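Local coordinates for protein cytochrome c, putative (Shewanella oneidensis, PDB 1SP3) that probably works as a respiratory oxidoreductase, a tetrathionate reductase that carries eight c-type hemes in a single chain, at residues 63-68 against 346-351; 273-278 against 355-360. All coordinates share one frame; numbering follows the deposited sequence.

Interactions 1 and 2 step outward from one heme c, both using the chain from 346 to 360. Interaction 1 lies against the heme: 63-68 belongs to its pocket and is backed by 346-351. Interaction 2, centred about 11 Å away, is a surface contact in which 355-360 meets 273-278, a turn and the start of a strand. The two touch where the loop runs into the short helix: Lys349 O lies 2.9 Å from Tyr356 N, and Thr350 O lies 3.1 Å from Trp357 N, both probable hydrogen bonds. The side chain of Trp357 also comes within about 5 Å of a heme c (nearest atoms).

Interaction 1 of 2, residues 63-68 against 346-351; sequences FCVAIS and ITPKTY. With HEC (heme c), chain D.
Val65 meets Pro348 from the corner of a classic gamma turn, a rare shape for a beta-branched residue: its phi is positive, 87°, and a weak bond from Ala66 N to Cys64 O closes the turn. The turn belongs to a loop lining a heme c pocket, and the loop at 346-351 backs it on the side remote from the porphyrin. With CG1 anti to the backbone N (chi1 -172°), this methyl reaches Pro348 CD at 3.9 Å and Ile346 O at 3.7 Å, and the valine and proline side chains cross at about a right angle. Next along, Ala66 CB rests against the methyl of Thr347, 3.8 Å from CG2. A water lies between Ala66 O and Pro348 O, 3.0 Å from Ala66 O; its modelled approach to Pro348 O is too short for its place to be certain. Asn70 also bonds to Ala66 O, and the Ser68 hydroxyl is bonded to Asn373. Asn61 ties the turn to the cofactor, accepting from Phe63 N and Val65 N through OD1 while its ND2 bonds to the heme. Ile67 points away from 346-351, and its CD1 ends on the heme. Much of the loop's contact with the heme is through carbon: Cys64 CB lies 3.6 Å from heme CMB, and Ile67 CD1 sits over the porphyrin face, 3.4 Å from heme C1B.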
loop_
_atom_site.group_PDB
_atom_site.type_symbol
_atom_site.label_atom_id
_atom_site.label_comp_id
_atom_site.label_asym_id
_atom_site.label_seq_id
_atom_site.Cartn_x
_atom_site.Cartn_y
_atom_site.Cartn_z
ATOM N N PHE A 63 6.829 -8.358 0.290
ATOM C CA PHE A 63 6.848 -8.211 1.757
ATOM C C PHE A 63 6.353 -9.571 2.271
ATOM O O PHE A 63 7.073 -10.601 2.107
ATOM C CB PHE A 63 5.916 -7.070 2.167
ATOM C CG PHE A 63 6.541 -5.688 2.023
ATOM C CD1 PHE A 63 6.241 -4.881 0.920
ATOM C CD2 PHE A 63 7.431 -5.209 2.977
ATOM C CE1 PHE A 63 6.836 -3.644 0.780
ATOM C CE2 PHE A 63 8.007 -3.983 2.865
ATOM C CZ PHE A 63 7.708 -3.179 1.783
ATOM N N CYS A 64 5.087 -9.628 2.713
ATOM C CA CYS A 64 4.484 -10.890 3.135
ATOM C C CYS A 64 4.026 -11.777 2.005
ATOM O O CYS A 64 3.583 -12.920 2.240
ATOM C CB CYS A 64 3.408 -10.661 4.255
ATOM S SG CYS A 64 4.183 -10.046 5.868
ATOM N N VAL A 65 4.076 -11.263 0.770
ATOM C CA VAL A 65 3.801 -12.084 -0.423
ATOM C C VAL A 65 2.313 -12.150 -0.791
ATOM O O VAL A 65 1.901 -11.608 -1.822
ATOM C CB VAL A 65 4.412 -13.515 -0.351
ATOM C CG1 VAL A 65 4.241 -14.241 -1.721
ATOM C CG2 VAL A 65 5.930 -13.443 -0.034
ATOM N N ALA A 66 1.499 -12.812 0.017
ATOM C CA ALA A 66 0.150 -13.051 -0.406
ATOM C C ALA A 66 -0.680 -13.503 0.750
ATOM O O ALA A 66 -0.242 -14.270 1.663
ATOM C CB ALA A 66 0.049 -14.105 -1.498
ATOM N N ILE A 67 -1.911 -13.016 0.668
ATOM C CA ILE A 67 -2.936 -13.285 1.675
ATOM C C ILE A 67 -3.395 -14.726 1.907
ATOM O O ILE A 67 -3.714 -15.084 3.071
ATOM C CB ILE A 67 -4.108 -12.326 1.331
ATOM C CG1 ILE A 67 -4.113 -11.284 2.373
ATOM C CG2 ILE A 67 -5.476 -12.957 0.903
ATOM C CD1 ILE A 67 -3.382 -10.116 1.872
ATOM N N SER A 68 -3.484 -15.542 0.837
ATOM C CA SER A 68 -4.077 -16.895 0.949
ATOM C C SER A 68 -3.264 -17.795 1.832
ATOM O O SER A 68 -2.011 -17.790 1.769
ATOM C CB SER A 68 -4.310 -17.548 -0.386
ATOM O OG SER A 68 -3.108 -17.525 -1.113
ATOM N N ILE A 346 5.778 -18.574 -5.657
ATOM C CA ILE A 346 4.922 -19.329 -4.784
ATOM C C ILE A 346 4.320 -18.442 -3.748
ATOM O O ILE A 346 4.990 -17.519 -3.333
ATOM C CB ILE A 346 5.768 -20.342 -4.054
ATOM C CG1 ILE A 346 6.252 -21.376 -5.082
ATOM C CG2 ILE A 346 5.017 -20.908 -2.767
ATOM C CD1 ILE A 346 7.278 -22.393 -4.465
ATOM N N THR A 347 3.086 -18.754 -3.331
ATOM C CA THR A 347 2.394 -18.027 -2.316
ATOM C C THR A 347 2.401 -18.953 -1.140
ATOM O O THR A 347 1.584 -19.860 -1.103
ATOM C CB THR A 347 0.921 -17.759 -2.740
ATOM O OG1 THR A 347 0.333 -19.001 -3.149
ATOM C CG2 THR A 347 0.840 -16.881 -4.008
ATOM N N PRO A 348 3.319 -18.794 -0.206
ATOM C CA PRO A 348 3.488 -19.803 0.849
ATOM C C PRO A 348 2.649 -19.494 2.080
ATOM O O PRO A 348 2.258 -18.376 2.266
ATOM C CB PRO A 348 4.970 -19.704 1.187
ATOM C CG PRO A 348 5.206 -18.274 1.061
ATOM C CD PRO A 348 4.348 -17.757 -0.102
ATOM N N LYS A 349 2.397 -20.515 2.881
ATOM C CA LYS A 349 1.783 -20.317 4.150
ATOM C C LYS A 349 2.859 -19.904 5.178
ATOM O O LYS A 349 3.791 -20.658 5.439
ATOM C CB LYS A 349 1.018 -21.622 4.570
ATOM C CG LYS A 349 0.354 -21.536 6.006
ATOM C CD LYS A 349 -0.499 -22.811 6.199
ATOM C CE LYS A 349 -1.498 -22.706 7.319
ATOM N NZ LYS A 349 -2.698 -21.958 6.950
ATOM N N THR A 350 2.778 -18.694 5.727
ATOM C CA THR A 350 3.741 -18.313 6.726
ATOM C C THR A 350 3.068 -18.367 8.053
ATOM O O THR A 350 3.686 -18.725 9.041
ATOM C CB THR A 350 4.250 -16.873 6.517
ATOM O OG1 THR A 350 3.129 -15.982 6.472
ATOM C CG2 THR A 350 5.061 -16.697 5.173
ATOM N N TYR A 351 1.793 -18.023 8.081
ATOM C CA TYR A 351 1.062 -17.919 9.331
ATOM C C TYR A 351 0.368 -19.244 9.687
ATOM O O TYR A 351 -0.118 -19.951 8.814
ATOM C CB TYR A 351 -0.009 -16.816 9.232
ATOM C CG TYR A 351 -0.800 -16.716 10.509
ATOM C CD1 TYR A 351 -0.197 -16.175 11.645
ATOM C CD2 TYR A 351 -2.110 -17.246 10.619
ATOM C CE1 TYR A 351 -0.880 -16.107 12.861
ATOM C CE2 TYR A 351 -2.826 -17.172 11.830
ATOM C CZ TYR A 351 -2.198 -16.596 12.938
ATOM O OH TYR A 351 -2.821 -16.481 14.181
HETATM FE FE HEC D . -1.481 -5.720 3.492
HETATM C CHA HEC D . -1.978 -3.951 0.497
HETATM C CHB HEC D . -0.395 -8.450 1.676
HETATM C CHC HEC D . -1.228 -7.575 6.355
HETATM C CHD HEC D . -2.368 -3.017 5.339
HETATM N NA HEC D . -1.184 -6.148 1.429
HETATM C C1A HEC D . -1.465 -5.270 0.369
HETATM C C2A HEC D . -1.127 -5.968 -0.870
HETATM C C3A HEC D . -0.693 -7.225 -0.560
HETATM C C4A HEC D . -0.726 -7.344 0.905
HETATM C CMA HEC D . -0.226 -8.320 -1.614
HETATM C CAA HEC D . -1.232 -5.342 -2.314
HETATM C CBA HEC D . 0.172 -4.955 -2.849
HETATM C CGA HEC D . 0.943 -4.092 -1.814
HETATM O O1A HEC D . 1.860 -4.652 -1.144
HETATM O O2A HEC D . 0.683 -2.836 -1.556
HETATM N NB HEC D . -0.926 -7.633 3.969
HETATM C C1B HEC D . -0.560 -8.615 3.018
HETATM C C2B HEC D . -0.344 -9.873 3.696
HETATM C C3B HEC D . -0.544 -9.613 5.013
HETATM C C4B HEC D . -0.929 -8.207 5.173
HETATM C CMB HEC D . 0.095 -11.185 2.966
HETATM C CAB HEC D . -0.467 -10.591 6.213
HETATM C CBB HEC D . 0.460 -11.610 6.263
HETATM N NC HEC D . -1.724 -5.341 5.585
HETATM C C1C HEC D . -1.570 -6.265 6.574
HETATM C C2C HEC D . -1.812 -5.621 7.834
HETATM C C3C HEC D . -2.114 -4.303 7.563
HETATM C C4C HEC D . -2.076 -4.134 6.114
HETATM C CMC HEC D . -1.731 -6.396 9.185
HETATM C CAC HEC D . -2.458 -3.152 8.588
HETATM C CBC HEC D . -1.654 -2.728 9.627
HETATM N ND HEC D . -2.060 -3.744 2.995
HETATM C C1D HEC D . -2.491 -2.876 3.974
HETATM C C2D HEC D . -3.050 -1.709 3.251
HETATM C C3D HEC D . -2.943 -1.979 1.744
HETATM C C4D HEC D . -2.312 -3.280 1.677
HETATM C CMD HEC D . -3.641 -0.454 3.893
HETATM C CAD HEC D . -3.348 -1.028 0.549
HETATM C CBD HEC D . -2.117 -0.172 0.231
HETATM C CGD HEC D . -2.386 0.977 -0.767
HETATM O O1D HEC D . -1.652 1.982 -0.610
HETATM O O2D HEC D . -3.248 0.988 -1.740
HETATM O O HOH W 1 1.013 -16.874 0.738
#

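Interaction 2 of 2, residues 273-278 against 355-360; sequences KKKGNF and GYWSEF
Tyr356, Trp357 and Phe360, on and just beyond a one-turn helix, take hold of Lys273, Lys274 and Lys275 in the turn of a beta-hairpin, beside a classic beta bulge where Lys275 and Gly276 both face Gln272. Gly355 is the N-cap of the helix, and its O accepts from both Ser358 N and Glu359 N. Tyr356 offers its ring edge: Lys274 O lies in the ring plane, 3.8 Å from CD2. Trp357 is gripped more closely. Its NE1 donates a weak, strongly bent bond to Lys274 O (2.8 Å, 120° at the hydrogen), while the rest of the same lysine crosses the indole at about a right angle, CD lying over the face of the five-membered ring in a CH-pi contact. A bend at the end of that chain (chi4 -62°) brings NZ to Trp357 O at 3.1 Å, tilted from the carbonyl plane; the ammonium charge probably suits the carbonyl-rich C-terminal end of this short helix. Lys275 CE adds an oblique contact, 3.8 Å from Trp357 CZ2. Phe360 leaves the helix with positive phi (68°), though its N still bonds to Tyr356 O. One face of its ring carries that same carbonyl oxygen, offset toward the rim, and the opposite face is crossed by the extended chain of Lys273, whose NZ makes a cation-pi contact there, at a modelled spacing that is only approximate, and also forms a salt bridge with Asp258. An alanine in place of Phe360 would remove the ring and is likely to leave the Lys273 chain without its aromatic platform and a gap beside Lys274 CA. That atom meets the ring edge, 3.8 Å from Phe360 CE2.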
loop_
_atom_site.group_PDB
_atom_site.type_symbol
_atom_site.label_atom_id
_atom_site.label_comp_id
_atom_site.label_asym_id
_atom_site.label_seq_id
_atom_site.Cartn_x
_atom_site.Cartn_y
_atom_site.Cartn_z
ATOM N N LYS A 273 14.979 -14.855 12.196
ATOM C CA LYS A 273 14.944 -16.233 11.764
ATOM C C LYS A 273 13.691 -16.437 10.946
ATOM O O LYS A 273 13.725 -17.088 9.906
ATOM C CB LYS A 273 14.919 -17.182 12.957
ATOM C CG LYS A 273 14.862 -18.676 12.583
ATOM C CD LYS A 273 14.834 -19.522 13.842
ATOM C CE LYS A 273 14.105 -20.811 13.544
ATOM N NZ LYS A 273 14.578 -21.862 14.481
ATOM N N LYS A 274 12.592 -15.871 11.421
ATOM C CA LYS A 274 11.276 -16.094 10.777
ATOM C C LYS A 274 11.125 -15.410 9.407
ATOM O O LYS A 274 10.265 -15.788 8.622
ATOM C CB LYS A 274 10.159 -15.522 11.670
ATOM C CG LYS A 274 9.684 -16.326 12.868
ATOM C CD LYS A 274 8.418 -15.547 13.412
ATOM C CE LYS A 274 8.019 -15.891 14.850
ATOM N NZ LYS A 274 7.639 -17.328 14.992
ATOM N N LYS A 275 11.921 -14.389 9.131
ATOM C CA LYS A 275 11.717 -13.622 7.906
ATOM C C LYS A 275 12.908 -13.390 6.974
ATOM O O LYS A 275 12.691 -13.093 5.864
ATOM C CB LYS A 275 11.131 -12.244 8.281
ATOM C CG LYS A 275 9.681 -12.327 8.893
ATOM C CD LYS A 275 9.213 -10.961 9.470
ATOM C CE LYS A 275 8.002 -11.123 10.470
ATOM N NZ LYS A 275 7.348 -9.821 10.900
ATOM N N GLY A 276 14.145 -13.432 7.434
ATOM C CA GLY A 276 15.307 -13.255 6.540
ATOM C C GLY A 276 16.022 -11.945 6.863
ATOM O O GLY A 276 15.975 -11.520 7.976
ATOM N N ASN A 277 16.725 -11.330 5.911
ATOM C CA ASN A 277 17.445 -10.084 6.169
ATOM C C ASN A 277 16.699 -8.886 5.690
ATOM O O ASN A 277 16.041 -8.974 4.633
ATOM C CB ASN A 277 18.795 -10.063 5.464
ATOM C CG ASN A 277 19.850 -10.827 6.260
ATOM O OD1 ASN A 277 20.476 -10.274 7.123
ATOM N ND2 ASN A 277 19.922 -12.139 6.061
ATOM N N PHE A 278 16.825 -7.777 6.444
ATOM C CA PHE A 278 16.254 -6.472 6.116
ATOM C C PHE A 278 17.303 -5.344 5.996
ATOM O O PHE A 278 18.416 -5.407 6.578
ATOM C CB PHE A 278 15.318 -6.045 7.235
ATOM C CG PHE A 278 14.266 -7.049 7.605
ATOM C CD1 PHE A 278 14.044 -7.352 8.951
ATOM C CD2 PHE A 278 13.485 -7.653 6.656
ATOM C CE1 PHE A 278 13.055 -8.276 9.295
ATOM C CE2 PHE A 278 12.514 -8.560 6.981
ATOM C CZ PHE A 278 12.278 -8.870 8.298
ATOM N N GLY A 355 2.551 -23.493 8.706
ATOM C CA GLY A 355 3.245 -22.296 8.250
ATOM C C GLY A 355 4.721 -22.131 8.581
ATOM O O GLY A 355 5.220 -22.583 9.628
ATOM N N TYR A 356 5.419 -21.408 7.701
ATOM C CA TYR A 356 6.857 -21.243 7.824
ATOM C C TYR A 356 7.255 -20.761 9.195
ATOM O O TYR A 356 8.247 -21.257 9.777
ATOM C CB TYR A 356 7.426 -20.275 6.757
ATOM C CG TYR A 356 8.929 -20.303 6.783
ATOM C CD1 TYR A 356 9.630 -21.410 6.307
ATOM C CD2 TYR A 356 9.645 -19.287 7.389
ATOM C CE1 TYR A 356 11.030 -21.439 6.340
ATOM C CE2 TYR A 356 11.046 -19.323 7.448
ATOM C CZ TYR A 356 11.715 -20.371 6.898
ATOM O OH TYR A 356 13.085 -20.397 6.993
ATOM N N TRP A 357 6.486 -19.781 9.686
ATOM C CA TRP A 357 6.776 -19.186 11.003
ATOM C C TRP A 357 6.662 -20.141 12.222
ATOM O O TRP A 357 7.257 -19.844 13.286
ATOM C CB TRP A 357 5.966 -17.936 11.264
ATOM C CG TRP A 357 6.337 -16.818 10.395
ATOM C CD1 TRP A 357 7.509 -16.657 9.677
ATOM C CD2 TRP A 357 5.525 -15.689 10.098
ATOM N NE1 TRP A 357 7.461 -15.482 8.962
ATOM C CE2 TRP A 357 6.263 -14.859 9.208
ATOM C CE3 TRP A 357 4.248 -15.267 10.528
ATOM C CZ2 TRP A 357 5.748 -13.643 8.694
ATOM C CZ3 TRP A 357 3.734 -14.078 10.039
ATOM C CH2 TRP A 357 4.487 -13.274 9.110
ATOM N N SER A 358 5.944 -21.261 12.073
ATOM C CA SER A 358 6.112 -22.287 13.120
ATOM C C SER A 358 7.000 -23.476 12.774
ATOM O O SER A 358 7.777 -23.923 13.608
ATOM C CB SER A 358 4.810 -22.742 13.783
ATOM O OG SER A 358 3.842 -22.950 12.815
ATOM N N GLU A 359 6.893 -23.993 11.569
ATOM C CA GLU A 359 7.653 -25.184 11.235
ATOM C C GLU A 359 9.026 -24.919 10.528
ATOM O O GLU A 359 9.915 -25.728 10.675
ATOM C CB GLU A 359 6.775 -26.183 10.489
ATOM C CG GLU A 359 5.621 -26.773 11.309
ATOM C CD GLU A 359 6.078 -27.577 12.542
ATOM O OE1 GLU A 359 7.097 -28.332 12.491
ATOM O OE2 GLU A 359 5.404 -27.439 13.591
ATOM N N PHE A 360 9.204 -23.800 9.809
ATOM C CA PHE A 360 10.522 -23.417 9.255
ATOM C C PHE A 360 10.934 -24.373 8.174
ATOM O O PHE A 360 12.128 -24.599 7.923
ATOM C CB PHE A 360 11.647 -23.302 10.295
ATOM C CG PHE A 360 11.450 -22.157 11.249
ATOM C CD1 PHE A 360 11.169 -22.397 12.587
ATOM C CD2 PHE A 360 11.472 -20.833 10.787
ATOM C CE1 PHE A 360 10.917 -21.305 13.492
ATOM C CE2 PHE A 360 11.230 -19.777 11.636
ATOM C CZ PHE A 360 10.960 -20.013 13.012
#